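Local coordinates for protein thioredoxin reductase (Streptomyces clavuligerus, PDB 4NTD) that uses a bound FAD cofactor to form the disulfide bond of holomycin, a sulfur-containing natural product, with a fold shared with thioredoxin reductases, at residues 42-45 with 46-49; 152-155 with 156-159; 200-204 with 205-209; 309-312 with 313-316. All coordinates share one frame; numbering follows the deposited sequence.

Overall arrangement
From the N terminus, the four contacts follow one another in series; each lies within a continuous run of eight or ten residues, so none nests in or crosses another. Contact 1 is two turns of helix 40-51, the helix after the first strand of the FAD-binding sheet. Contact 2 ends helix 151-154 and turns the chain into strand 159-160, beside the flavin cofactor. Contact 3 closes the turn after strand 198-201 in the second parallel sheet, about 23 Å from contact 2 between centres. Contact 4, on helix 305-338, comes back to pack directly on contact 1, their centres about 7 Å apart, and both meet the second subunit.

Contact 1 of 4, residues 42-45 with 46-49; sequences GLNA and ALVL
The helix of the first beta-alpha-beta unit, running between strands 31-36 and 56-60, carries this contact, and its i to i+4 pairs set the spacing. Ala46 N donates to Gly42 O at 2.9 Å and Leu47 N to Leu43 O at the same length. Val48 N reaches Asn44 O over a longer 3.3 Å, yet in a nearly straight bond (168° at the hydrogen), and Leu49 N closes on Ala45 O.

Two side chains, Leu49 and Val48, lean back over the preceding turn. Leu49 has CG opposite its carbonyl carbon (chi1 -70°), which swings the isobutyl group back along the helix and puts CG 3.2 Å from Ala45 O. Val48 turns CG2 backwards in the same sense, against Asn44 O at 3.6 Å, and this methyl also meets the amide nitrogen ND2 of Asn44 at 3.9 Å, the two side chains slanting across each other. That amide is spoken for at both ends by the second subunit, where ND2 donates to Gly74 O and OD1 accepts from Leu76 N, which fixes its rotation. Leu43 and Ala46 face helix 83-96, while Ala46 and Leu49 also touch strand 56-60.

Gly42 fits the last glycine of a GxGxxG pattern, and a glycine-rich turn leading from the first strand into a buried helix beside FAD is the hallmark of the dinucleotide-binding Rossmann fold.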
loop_
_atom_site.group_PDB
_atom_site.type_symbol
_atom_site.label_atom_id
_atom_site.label_comp_id
_atom_site.label_asym_id
_atom_site.label_seq_id
_atom_site.Cartn_x
_atom_site.Cartn_y
_atom_site.Cartn_z
ATOM N N GLY A 42 2.326 10.785 -2.896
ATOM C CA GLY A 42 3.034 11.890 -2.268
ATOM C C GLY A 42 2.359 12.381 -1.000
ATOM O O GLY A 42 3.031 12.702 -0.020
ATOM N N LEU A 43 1.030 12.438 -1.009
ATOM C CA LEU A 43 0.294 12.921 0.161
ATOM C C LEU A 43 0.471 12.018 1.378
ATOM O O LEU A 43 0.689 12.517 2.483
ATOM C CB LEU A 43 -1.197 13.100 -0.143
ATOM C CG LEU A 43 -1.577 14.332 -0.971
ATOM C CD1 LEU A 43 -3.046 14.261 -1.355
ATOM C CD2 LEU A 43 -1.276 15.627 -0.227
ATOM N N ASN A 44 0.386 10.703 1.195
ATOM C CA ASN A 44 0.533 9.810 2.348
ATOM C C ASN A 44 1.984 9.771 2.844
ATOM O O ASN A 44 2.221 9.606 4.043
ATOM C CB ASN A 44 -0.023 8.404 2.076
ATOM C CG ASN A 44 -0.684 7.786 3.306
ATOM O OD1 ASN A 44 -1.773 7.215 3.220
ATOM N ND2 ASN A 44 -0.033 7.907 4.459
ATOM N N ALA A 45 2.949 9.943 1.942
ATOM C CA ALA A 45 4.346 10.091 2.354
ATOM C C ALA A 45 4.512 11.339 3.226
ATOM O O ALA A 45 5.094 11.275 4.310
ATOM C CB ALA A 45 5.267 10.158 1.143
ATOM N N ALA A 46 3.982 12.465 2.754
ATOM C CA ALA A 46 4.061 13.731 3.489
ATOM C C ALA A 46 3.342 13.675 4.839
ATOM O O ALA A 46 3.813 14.256 5.818
ATOM C CB ALA A 46 3.504 14.870 2.646
ATOM N N LEU A 47 2.207 12.981 4.883
ATOM C CA LEU A 47 1.423 12.858 6.113
ATOM C C LEU A 47 2.244 12.209 7.228
ATOM O O LEU A 47 2.322 12.738 8.340
ATOM C CB LEU A 47 0.143 12.054 5.853
ATOM C CG LEU A 47 -0.772 11.756 7.046
ATOM C CD1 LEU A 47 -1.153 13.030 7.783
ATOM C CD2 LEU A 47 -2.016 11.012 6.586
ATOM N N VAL A 48 2.867 11.077 6.921
ATOM C CA VAL A 48 3.669 10.348 7.908
ATOM C C VAL A 48 4.929 11.145 8.278
ATOM O O VAL A 48 5.296 11.221 9.452
ATOM C CB VAL A 48 4.015 8.927 7.406
ATOM C CG1 VAL A 48 4.982 8.224 8.351
ATOM C CG2 VAL A 48 2.740 8.104 7.246
ATOM N N LEU A 49 5.572 11.754 7.283
ATOM C CA LEU A 49 6.786 12.542 7.524
ATOM C C LEU A 49 6.534 13.789 8.375
ATOM O O LEU A 49 7.333 14.106 9.259
ATOM C CB LEU A 49 7.454 12.934 6.203
ATOM C CG LEU A 49 8.093 11.777 5.430
ATOM C CD1 LEU A 49 8.379 12.188 3.993
ATOM C CD2 LEU A 49 9.361 11.293 6.120
#

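Contact 2 of 4, residues 152-155 with 156-159; sequences RERW and GKDL
Arg154 and Asp158 meet side-on, the guanidinium offering NE and NH2 to the two carboxylate oxygens, with the two planes 35° apart. NE points almost straight at OD2 of Asp158 (2.8 Å, 173°), which accepts through its syn lone pair and lies in the guanidinium plane. The second bond, Arg154 NH2 to Asp158 OD1, is more skewed, since the donor stands above the carboxylate plane. Bends at chi2 and chi3 bring the arginine round so that NE and NH2 face Asp158 in the turn that follows. Lys157 crosses it at about a right angle, laying CD over one guanidinium face, while its NZ is linked through a water to Glu153 O.

The Arg154 carbonyl takes three backbone donors. Lys157 N reaches Arg154 O at 2.9 Å. Leu159 N and Asp158 N share the same oxygen. Trp155 slants across Leu159, CE3 to CD1 at 3.7 Å. Outside the turn, Arg154 NH1 pairs with Asp235, and Asp158 OD1 accepts from Leu237 N. Putting a leucine in place of Arg154 would probably leave the carboxylates of Asp158 and Asp235 without their cationic mate and Asp158 freer to turn.

Gly156, with its positive phi of 88°, reverses the chain where a side chain would clash with Trp155 O. Trp155 and Gly156 both touch FAD, so this helix-ending turn into strand 159-160 forms part of the wall of the flavin pocket.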
loop_
_atom_site.group_PDB
_atom_site.type_symbol
_atom_site.label_atom_id
_atom_site.label_comp_id
_atom_site.label_asym_id
_atom_site.label_seq_id
_atom_site.Cartn_x
_atom_site.Cartn_y
_atom_site.Cartn_z
ATOM N N ARG A 152 -10.195 11.129 -26.945
ATOM C CA ARG A 152 -9.850 12.182 -25.979
ATOM C C ARG A 152 -11.070 12.707 -25.229
ATOM O O ARG A 152 -11.023 12.890 -24.009
ATOM C CB ARG A 152 -9.158 13.366 -26.667
ATOM C CG ARG A 152 -7.644 13.266 -26.743
ATOM C CD ARG A 152 -6.995 14.639 -26.868
ATOM N NE ARG A 152 -7.485 15.388 -28.028
ATOM C CZ ARG A 152 -8.391 16.370 -27.997
ATOM N NH1 ARG A 152 -8.949 16.771 -26.856
ATOM N NH2 ARG A 152 -8.744 16.965 -29.132
ATOM N N GLU A 153 -12.152 12.941 -25.969
ATOM C CA GLU A 153 -13.356 13.531 -25.407
ATOM C C GLU A 153 -14.019 12.609 -24.375
ATOM O O GLU A 153 -14.531 13.079 -23.359
ATOM C CB GLU A 153 -14.340 13.885 -26.531
ATOM C CG GLU A 153 -13.879 15.034 -27.426
ATOM C CD GLU A 153 -12.939 14.603 -28.539
ATOM O OE1 GLU A 153 -12.610 13.399 -28.624
ATOM O OE2 GLU A 153 -12.525 15.476 -29.330
ATOM N N ARG A 154 -13.993 11.304 -24.639
ATOM C CA ARG A 154 -14.694 10.333 -23.796
ATOM C C ARG A 154 -13.830 9.657 -22.727
ATOM O O ARG A 154 -14.352 8.902 -21.906
ATOM C CB ARG A 154 -15.360 9.273 -24.682
ATOM C CG ARG A 154 -16.298 9.833 -25.749
ATOM C CD ARG A 154 -17.308 10.839 -25.209
ATOM N NE ARG A 154 -18.166 10.279 -24.167
ATOM C CZ ARG A 154 -19.098 10.965 -23.505
ATOM N NH1 ARG A 154 -19.307 12.254 -23.762
ATOM N NH2 ARG A 154 -19.827 10.362 -22.573
ATOM N N TRP A 155 -12.524 9.928 -22.734
ATOM C CA TRP A 155 -11.587 9.365 -21.750
ATOM C C TRP A 155 -12.049 9.641 -20.318
ATOM O O TRP A 155 -12.311 10.788 -19.953
ATOM C CB TRP A 155 -10.187 9.942 -21.986
ATOM C CG TRP A 155 -9.108 9.541 -21.003
ATOM C CD1 TRP A 155 -8.397 10.381 -20.191
ATOM C CD2 TRP A 155 -8.587 8.222 -20.764
ATOM N NE1 TRP A 155 -7.478 9.669 -19.457
ATOM C CE2 TRP A 155 -7.574 8.344 -19.788
ATOM C CE3 TRP A 155 -8.881 6.952 -21.276
ATOM C CZ2 TRP A 155 -6.856 7.244 -19.311
ATOM C CZ3 TRP A 155 -8.166 5.857 -20.799
ATOM C CH2 TRP A 155 -7.165 6.013 -19.828
ATOM N N GLY A 156 -12.169 8.578 -19.522
ATOM C CA GLY A 156 -12.617 8.685 -18.131
ATOM C C GLY A 156 -14.123 8.630 -17.931
ATOM O O GLY A 156 -14.594 8.518 -16.794
ATOM N N LYS A 157 -14.880 8.713 -19.025
ATOM C CA LYS A 157 -16.337 8.633 -18.980
ATOM C C LYS A 157 -16.792 7.257 -19.470
ATOM O O LYS A 157 -17.220 6.428 -18.667
ATOM C CB LYS A 157 -16.964 9.753 -19.818
ATOM C CG LYS A 157 -16.655 11.151 -19.302
ATOM C CD LYS A 157 -17.228 12.222 -20.215
ATOM C CE LYS A 157 -16.831 13.615 -19.755
ATOM N NZ LYS A 157 -17.715 14.661 -20.340
ATOM N N ASP A 158 -16.689 7.019 -20.776
ATOM C CA ASP A 158 -17.029 5.716 -21.365
ATOM C C ASP A 158 -15.997 5.216 -22.394
ATOM O O ASP A 158 -16.237 4.227 -23.089
ATOM C CB ASP A 158 -18.452 5.735 -21.949
ATOM C CG ASP A 158 -18.761 7.004 -22.722
ATOM O OD1 ASP A 158 -19.942 7.409 -22.752
ATOM O OD2 ASP A 158 -17.829 7.608 -23.289
ATOM N N LEU A 159 -14.859 5.909 -22.484
ATOM C CA LEU A 159 -13.644 5.363 -23.081
ATOM C C LEU A 159 -12.673 5.216 -21.912
ATOM O O LEU A 159 -12.233 6.211 -21.333
ATOM C CB LEU A 159 -13.089 6.291 -24.171
ATOM C CG LEU A 159 -11.942 5.800 -25.076
ATOM C CD1 LEU A 159 -10.606 5.760 -24.348
ATOM C CD2 LEU A 159 -12.241 4.448 -25.711
HETATM O O HOH W 1 -16.320 15.378 -22.784
#

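Contact 3 of 4, residues 200-204 with 205-209; sequences LFRHG and LELTD
Arg202 curls over the turn to reach Leu205, its NH1 donating to Leu205 O at 2.7 Å. The bond is bent, 147° at the hydrogen, and the donor stands above the carbonyl plane. It is chi3 (76°) that makes the kink: the chain runs out extended through CG and CD, then folds so that the guanidinium turns back over the backbone, with Gly204 CA lying off-centre over one of its faces. CG also passes 3.3 Å from Leu205 O, and CD rests on Leu207 CD2 at 3.6 Å, these two side chains slanting past each other. The arginine is modelled in two conformers, and these contacts, like its salt bridge to Glu224, belong to one of them.

Beneath this lies the backbone of a type I' beta turn from Arg202 to Leu205, closed by Leu205 N donating to Arg202 O (2.9 Å). His203 and Gly204 occupy its central positions, both with positive phi, and Leu205 CB is pressed to 3.1 Å from Arg202 O.

Further out, Arg202 NE bonds to Glu224, so two guanidinium nitrogens, NE and NH1, are engaged. His203 ND1 is hydrogen-bonded to Val227 N. Leu205 packs on Ala184 and Leu207 on Val185 of helix 184-191, while Arg202 and Leu207 meet Val222 in edge strand 222-223. Thr208 N-caps helix 209-217, which follows strand 198-201 of the second parallel sheet.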
loop_
_atom_site.group_PDB
_atom_site.type_symbol
_atom_site.label_atom_id
_atom_site.label_comp_id
_atom_site.label_asym_id
_atom_site.label_seq_id
_atom_site.Cartn_x
_atom_site.Cartn_y
_atom_site.Cartn_z
ATOM N N LEU A 200 -13.703 -7.519 -29.481
ATOM C CA LEU A 200 -12.405 -6.953 -29.833
ATOM C C LEU A 200 -12.459 -6.401 -31.251
ATOM O O LEU A 200 -12.740 -7.136 -32.197
ATOM C CB LEU A 200 -11.295 -8.005 -29.730
ATOM C CG LEU A 200 -9.890 -7.574 -30.180
ATOM C CD1 LEU A 200 -9.356 -6.442 -29.315
ATOM C CD2 LEU A 200 -8.928 -8.750 -30.169
ATOM N N PHE A 201 -12.194 -5.106 -31.388
ATOM C CA PHE A 201 -12.020 -4.483 -32.694
ATOM C C PHE A 201 -10.542 -4.628 -33.046
ATOM O O PHE A 201 -9.701 -3.908 -32.508
ATOM C CB PHE A 201 -12.467 -3.022 -32.646
ATOM C CG PHE A 201 -13.926 -2.858 -32.324
ATOM C CD1 PHE A 201 -14.878 -2.884 -33.334
ATOM C CD2 PHE A 201 -14.355 -2.709 -31.010
ATOM C CE1 PHE A 201 -16.225 -2.748 -33.044
ATOM C CE2 PHE A 201 -15.701 -2.573 -30.714
ATOM C CZ PHE A 201 -16.639 -2.593 -31.733
ATOM N N ARG A 202 -10.216 -5.567 -33.933
ATOM C CA ARG A 202 -8.814 -5.924 -34.178
ATOM C C ARG A 202 -7.955 -4.748 -34.638
ATOM O O ARG A 202 -6.796 -4.647 -34.239
ATOM C CB ARG A 202 -8.684 -7.071 -35.183
ATOM C CG ARG A 202 -7.253 -7.573 -35.315
ATOM C CD ARG A 202 -7.152 -8.830 -36.165
ATOM N NE ARG A 202 -7.269 -8.559 -37.593
ATOM C CZ ARG A 202 -6.235 -8.350 -38.402
ATOM N NH1 ARG A 202 -4.998 -8.372 -37.925
ATOM N NH2 ARG A 202 -6.440 -8.116 -39.691
ATOM N N HIS A 203 -8.508 -3.872 -35.476
ATOM C CA HIS A 203 -7.787 -2.657 -35.891
ATOM C C HIS A 203 -6.415 -2.980 -36.510
ATOM O O HIS A 203 -5.443 -2.249 -36.310
ATOM C CB HIS A 203 -7.639 -1.722 -34.677
ATOM C CG HIS A 203 -7.244 -0.320 -35.024
ATOM N ND1 HIS A 203 -7.977 0.463 -35.883
ATOM C CD2 HIS A 203 -6.211 0.448 -34.603
ATOM C CE1 HIS A 203 -7.408 1.650 -35.993
ATOM N NE2 HIS A 203 -6.334 1.668 -35.224
ATOM N N GLY A 204 -6.338 -4.091 -37.242
ATOM C CA GLY A 204 -5.079 -4.536 -37.848
ATOM C C GLY A 204 -3.994 -5.009 -36.887
ATOM O O GLY A 204 -2.834 -5.144 -37.284
ATOM N N LEU A 205 -4.356 -5.257 -35.628
ATOM C CA LEU A 205 -3.436 -5.852 -34.658
ATOM C C LEU A 205 -3.096 -7.278 -35.081
ATOM O O LEU A 205 -3.987 -8.043 -35.451
ATOM C CB LEU A 205 -4.086 -5.870 -33.271
ATOM C CG LEU A 205 -3.247 -6.260 -32.056
ATOM C CD1 LEU A 205 -2.127 -5.257 -31.823
ATOM C CD2 LEU A 205 -4.154 -6.345 -30.836
ATOM N N GLU A 206 -1.815 -7.634 -35.029
ATOM C CA GLU A 206 -1.379 -8.989 -35.372
ATOM C C GLU A 206 -1.792 -9.957 -34.267
ATOM O O GLU A 206 -1.335 -9.833 -33.129
ATOM C CB GLU A 206 0.143 -9.048 -35.561
ATOM C CG GLU A 206 0.698 -8.144 -36.660
ATOM C CD GLU A 206 0.540 -8.714 -38.061
ATOM O OE1 GLU A 206 -0.256 -9.658 -38.255
ATOM O OE2 GLU A 206 1.219 -8.207 -38.980
ATOM N N LEU A 207 -2.661 -10.907 -34.605
ATOM C CA LEU A 207 -3.105 -11.942 -33.665
ATOM C C LEU A 207 -2.361 -13.246 -33.930
ATOM O O LEU A 207 -2.172 -13.637 -35.083
ATOM C CB LEU A 207 -4.613 -12.187 -33.797
ATOM C CG LEU A 207 -5.599 -11.445 -32.883
ATOM C CD1 LEU A 207 -5.097 -10.078 -32.433
ATOM C CD2 LEU A 207 -6.947 -11.333 -33.586
ATOM N N THR A 208 -1.948 -13.914 -32.856
ATOM C CA THR A 208 -1.323 -15.230 -32.954
ATOM C C THR A 208 -2.396 -16.312 -32.917
ATOM O O THR A 208 -3.563 -16.032 -32.633
ATOM C CB THR A 208 -0.336 -15.475 -31.795
ATOM O OG1 THR A 208 -1.049 -15.530 -30.553
ATOM C CG2 THR A 208 0.714 -14.368 -31.733
ATOM N N ASP A 209 -1.999 -17.551 -33.197
ATOM C CA ASP A 209 -2.914 -18.688 -33.089
ATOM C C ASP A 209 -3.427 -18.847 -31.654
ATOM O O ASP A 209 -4.602 -19.151 -31.445
ATOM C CB ASP A 209 -2.240 -19.986 -33.555
ATOM C CG ASP A 209 -2.055 -20.051 -35.067
ATOM O OD1 ASP A 209 -1.377 -20.990 -35.535
ATOM O OD2 ASP A 209 -2.583 -19.179 -35.791
#

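Contact 4 of 4, residues 309-312 with 313-316; sequences AGMG and SAAA
Gly312 with Ala316, and Ala309 with Ser313, form the close-packed flank of this two-turn run of helix 305-338, whereas Met311 and Ala314, only partly buried, mark the looser one. On the close side, Ser313 N donates to Ala309 O at 3.0 Å and Ala316 N to Gly312 O at the same length. Ala316 CB sits 3.6 Å from Gly312 O, and the same methyl packs on Val48 and Leu49 of helix 40-51. Gly312 has no side chain, which is consistent with the close approach of its carbonyl O to Ala45 CB of that helix. Ser313 adds a small polar residue, its CB 3.6 Å from Gly310 O.

The backbone bonds are alike on the other flank, with Ala315 N on Met311 O at 2.9 Å and Ala314 N on Gly310 O at 3.1 Å, but its one side-chain touch is slack. Met311 is folded at every torsion, and even so CE comes no nearer than 4.3 Å to Ala314 CB; the side chain has also been modelled in two conformers, so this pairing is best taken as one of its states. Ala314 itself meets Ser307 of the second subunit.

That subunit adds further to the setting, as Gly310 O accepts a hydrogen bond from Ser307 OG of that chain and Ser313 packs on its Leu304. Within the chain, Ala309 and Ser313 lie against Asn44 and Val48 of helix 40-51, which follows strand 31-36 of the FAD-binding sheet.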
loop_
_atom_site.group_PDB
_atom_site.type_symbol
_atom_site.label_atom_id
_atom_site.label_comp_id
_atom_site.label_asym_id
_atom_site.label_seq_id
_atom_site.Cartn_x
_atom_site.Cartn_y
_atom_site.Cartn_z
ATOM N N ALA A 309 -0.987 5.197 -1.956
ATOM C CA ALA A 309 -0.974 5.712 -0.584
ATOM C C ALA A 309 -0.154 4.802 0.328
ATOM O O ALA A 309 0.662 5.278 1.122
ATOM C CB ALA A 309 -2.394 5.850 -0.050
ATOM N N GLY A 310 -0.372 3.495 0.203
ATOM C CA GLY A 310 0.358 2.503 0.991
ATOM C C GLY A 310 1.862 2.578 0.796
ATOM O O GLY A 310 2.624 2.479 1.761
ATOM N N MET A 311 2.306 2.762 -0.440
ATOM C CA MET A 311 3.735 2.864 -0.700
ATOM C C MET A 311 4.306 4.218 -0.260
ATOM O O MET A 311 5.486 4.307 0.082
ATOM C CB MET A 311 4.037 2.560 -2.165
ATOM C CG MET A 311 3.929 1.075 -2.487
ATOM S SD MET A 311 5.008 0.072 -1.444
ATOM C CE MET A 311 6.543 0.977 -1.631
ATOM N N GLY A 312 3.474 5.262 -0.248
ATOM C CA GLY A 312 3.871 6.546 0.333
ATOM C C GLY A 312 4.186 6.421 1.815
ATOM O O GLY A 312 5.201 6.930 2.288
ATOM N N SER A 313 3.320 5.720 2.542
ATOM C CA SER A 313 3.547 5.460 3.961
ATOM C C SER A 313 4.823 4.638 4.181
ATOM O O SER A 313 5.619 4.951 5.067
ATOM C CB SER A 313 2.343 4.743 4.578
ATOM O OG SER A 313 2.534 4.532 5.967
ATOM N N ALA A 314 5.015 3.598 3.371
ATOM C CA ALA A 314 6.201 2.743 3.487
ATOM C C ALA A 314 7.492 3.517 3.216
ATOM O O ALA A 314 8.501 3.309 3.892
ATOM C CB ALA A 314 6.090 1.545 2.558
ATOM N N ALA A 315 7.454 4.414 2.234
ATOM C CA ALA A 315 8.600 5.268 1.930
ATOM C C ALA A 315 8.922 6.200 3.096
ATOM O O ALA A 315 10.086 6.346 3.472
ATOM C CB ALA A 315 8.345 6.068 0.660
ATOM N N ALA A 316 7.889 6.813 3.670
ATOM C CA ALA A 316 8.056 7.709 4.819
ATOM C C ALA A 316 8.697 6.991 6.011
ATOM O O ALA A 316 9.594 7.528 6.661
ATOM C CB ALA A 316 6.715 8.298 5.222
#